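Local structure of beta-N-acetylglucosaminidase (Thermotoga maritima, 3WO8) at residues G17-C22 with R315-V320. The protein probably hydrolyses terminal non-reducing N-acetyl-D-hexosamine residues from N-acetyl-beta-D-hexosaminides, as a member of glycoside hydrolase family 3. Sequence-based numbering, arbitrary orientation.
Sequences GKLFFC and RSIRTV
Val-320 holds CG1 trans to its backbone N (chi1 166°), which turns both methyls to Lys-18; CB and CG of the lysine face the valine, and the chain then bends about CB-CG (chi2 61°) and leads its end away. The meeting belongs to the TIM barrel of this family 3 glycosidase: a 3-10 turn leading into the first barrel strand, 20-24, packs on helix 310-326, which follows the last barrel strand, 283-286, in sequence, after helix 292-304. Strands 20-24 and 283-286 are neighbours in the parallel sheet, so the contact lies where the beginning and end of the barrel sequence come together.

No hydrogen bond crosses between residues 17-22 and 315-320; the join is made by van der Waals packing. Lys-18 CG comes to 3.6 Å from Val-320 CG1, the two side chains slanting across each other, and Val-320 CG2 lies 3.5 Å from Lys-18 O. Past the bend the lysine chain runs on, nearly extended, away from residues 315-320.

Leu-19 works through its two methyls, each on a different helix residue. CD2 packs against Ile-317 CG1 at 3.7 Å, with the side chains roughly perpendicular; the same CG1 also lies 4.1 Å from Lys-18 CB, bringing both turn residues onto one isoleucine methylene. Around this patch, Val-313 of the same helix adds to the cover of Leu-19, and Val-320 also touches Met-283 of the last barrel strand.

Ser-316 offers carbon rather than oxygen to the turn. The hydroxyl of this buried serine is hydrogen-bonded to Asn-282 ND2, just before strand 283-286, and to Lys-312 O one helical turn back, whereas its CB meets Leu-19 CD1 at 3.5 Å.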
loop_
_atom_site.group_PDB
_atom_site.type_symbol
_atom_site.label_atom_id
_atom_site.label_comp_id
_atom_site.label_asym_id
_atom_site.label_seq_id
_atom_site.Cartn_x
_atom_site.Cartn_y
_atom_site.Cartn_z
ATOM N N GLY B 17 -15.820 -28.730 3.919
ATOM C CA GLY B 17 -15.452 -27.389 3.460
ATOM C C GLY B 17 -13.942 -27.180 3.548
ATOM O O GLY B 17 -13.364 -26.429 2.740
ATOM N N LYS B 18 -13.306 -27.867 4.509
ATOM C CA LYS B 18 -11.845 -27.900 4.621
ATOM C C LYS B 18 -11.118 -28.295 3.339
ATOM O O LYS B 18 -9.942 -27.970 3.189
ATOM C CB LYS B 18 -11.388 -28.853 5.731
ATOM C CG LYS B 18 -11.180 -28.223 7.082
ATOM C CD LYS B 18 -12.449 -27.597 7.637
ATOM C CE LYS B 18 -12.123 -26.817 8.899
ATOM N NZ LYS B 18 -13.344 -26.214 9.481
ATOM N N LEU B 19 -11.789 -28.993 2.428
ATOM C CA LEU B 19 -11.128 -29.474 1.207
ATOM C C LEU B 19 -11.065 -28.487 0.070
ATOM O O LEU B 19 -10.434 -28.764 -0.971
ATOM C CB LEU B 19 -11.773 -30.771 0.722
ATOM C CG LEU B 19 -11.152 -32.022 1.343
ATOM C CD1 LEU B 19 -9.818 -31.761 2.045
ATOM C CD2 LEU B 19 -12.088 -32.624 2.359
ATOM N N PHE B 20 -11.660 -27.314 0.278
ATOM C CA PHE B 20 -11.798 -26.374 -0.804
ATOM C C PHE B 20 -11.165 -25.007 -0.586
ATOM O O PHE B 20 -11.311 -24.392 0.473
ATOM C CB PHE B 20 -13.269 -26.212 -1.086
ATOM C CG PHE B 20 -13.872 -27.382 -1.801
ATOM C CD1 PHE B 20 -13.520 -27.658 -3.123
ATOM C CD2 PHE B 20 -14.795 -28.203 -1.161
ATOM C CE1 PHE B 20 -14.072 -28.731 -3.788
ATOM C CE2 PHE B 20 -15.358 -29.268 -1.830
ATOM C CZ PHE B 20 -14.990 -29.536 -3.136
ATOM N N PHE B 21 -10.480 -24.564 -1.640
ATOM C CA PHE B 21 -9.924 -23.237 -1.781
ATOM C C PHE B 21 -10.599 -22.489 -2.971
ATOM O O PHE B 21 -10.566 -22.940 -4.100
ATOM C CB PHE B 21 -8.395 -23.328 -1.991
ATOM C CG PHE B 21 -7.625 -22.293 -1.215
ATOM C CD1 PHE B 21 -7.899 -20.943 -1.380
ATOM C CD2 PHE B 21 -6.675 -22.671 -0.275
ATOM C CE1 PHE B 21 -7.222 -19.989 -0.641
ATOM C CE2 PHE B 21 -5.985 -21.721 0.449
ATOM C CZ PHE B 21 -6.250 -20.379 0.260
ATOM N N CYS B 22 -11.194 -21.334 -2.711
ATOM C CA CYS B 22 -12.025 -20.658 -3.711
ATOM C C CYS B 22 -11.555 -19.244 -3.928
ATOM O O CYS B 22 -11.223 -18.551 -2.981
ATOM C CB CYS B 22 -13.494 -20.644 -3.272
ATOM S SG CYS B 22 -14.222 -22.302 -3.134
ATOM N N ARG B 315 -8.150 -37.607 6.386
ATOM C CA ARG B 315 -6.738 -37.311 6.588
ATOM C C ARG B 315 -6.448 -35.894 6.143
ATOM O O ARG B 315 -5.708 -35.156 6.760
ATOM C CB ARG B 315 -5.898 -38.226 5.708
ATOM C CG ARG B 315 -4.650 -38.750 6.363
ATOM C CD ARG B 315 -4.827 -40.216 6.757
ATOM N NE ARG B 315 -3.585 -40.949 6.537
ATOM C CZ ARG B 315 -3.108 -41.315 5.343
ATOM N NH1 ARG B 315 -1.955 -41.969 5.288
ATOM N NH2 ARG B 315 -3.763 -41.042 4.212
ATOM N N SER B 316 -7.005 -35.556 4.994
ATOM C CA SER B 316 -6.854 -34.236 4.424
ATOM C C SER B 316 -7.519 -33.238 5.364
ATOM O O SER B 316 -6.921 -32.241 5.724
ATOM C CB SER B 316 -7.452 -34.183 3.010
ATOM O OG SER B 316 -6.597 -34.813 2.057
ATOM N N ILE B 317 -8.722 -33.537 5.825
ATOM C CA ILE B 317 -9.372 -32.620 6.760
ATOM C C ILE B 317 -8.490 -32.310 7.971
ATOM O O ILE B 317 -8.518 -31.209 8.503
ATOM C CB ILE B 317 -10.758 -33.100 7.190
ATOM C CG1 ILE B 317 -11.726 -32.976 6.013
ATOM C CG2 ILE B 317 -11.282 -32.247 8.328
ATOM C CD1 ILE B 317 -12.984 -33.798 6.156
ATOM N N ARG B 318 -7.695 -33.275 8.382
ATOM C CA ARG B 318 -6.857 -33.101 9.548
ATOM C C ARG B 318 -5.638 -32.253 9.204
ATOM O O ARG B 318 -5.339 -31.303 9.918
ATOM C CB ARG B 318 -6.442 -34.464 10.128
ATOM C CG ARG B 318 -6.547 -34.555 11.650
ATOM C CD ARG B 318 -6.523 -36.004 12.138
ATOM N NE ARG B 318 -7.719 -36.762 11.733
ATOM C CZ ARG B 318 -7.762 -37.767 10.841
ATOM N NH1 ARG B 318 -6.669 -38.204 10.199
ATOM N NH2 ARG B 318 -8.936 -38.349 10.586
ATOM N N THR B 319 -4.953 -32.583 8.115
ATOM C CA THR B 319 -3.823 -31.773 7.610
ATOM C C THR B 319 -4.182 -30.275 7.475
ATOM O O THR B 319 -3.433 -29.384 7.866
ATOM C CB THR B 319 -3.353 -32.300 6.244
ATOM O OG1 THR B 319 -2.975 -33.670 6.366
ATOM C CG2 THR B 319 -2.153 -31.532 5.738
ATOM N N VAL B 320 -5.350 -30.024 6.917
ATOM C CA VAL B 320 -5.874 -28.675 6.792
ATOM C C VAL B 320 -6.105 -28.041 8.157
ATOM O O VAL B 320 -5.767 -26.885 8.350
ATOM C CB VAL B 320 -7.146 -28.643 5.908
ATOM C CG1 VAL B 320 -7.889 -27.324 6.041
ATOM C CG2 VAL B 320 -6.748 -28.834 4.457
#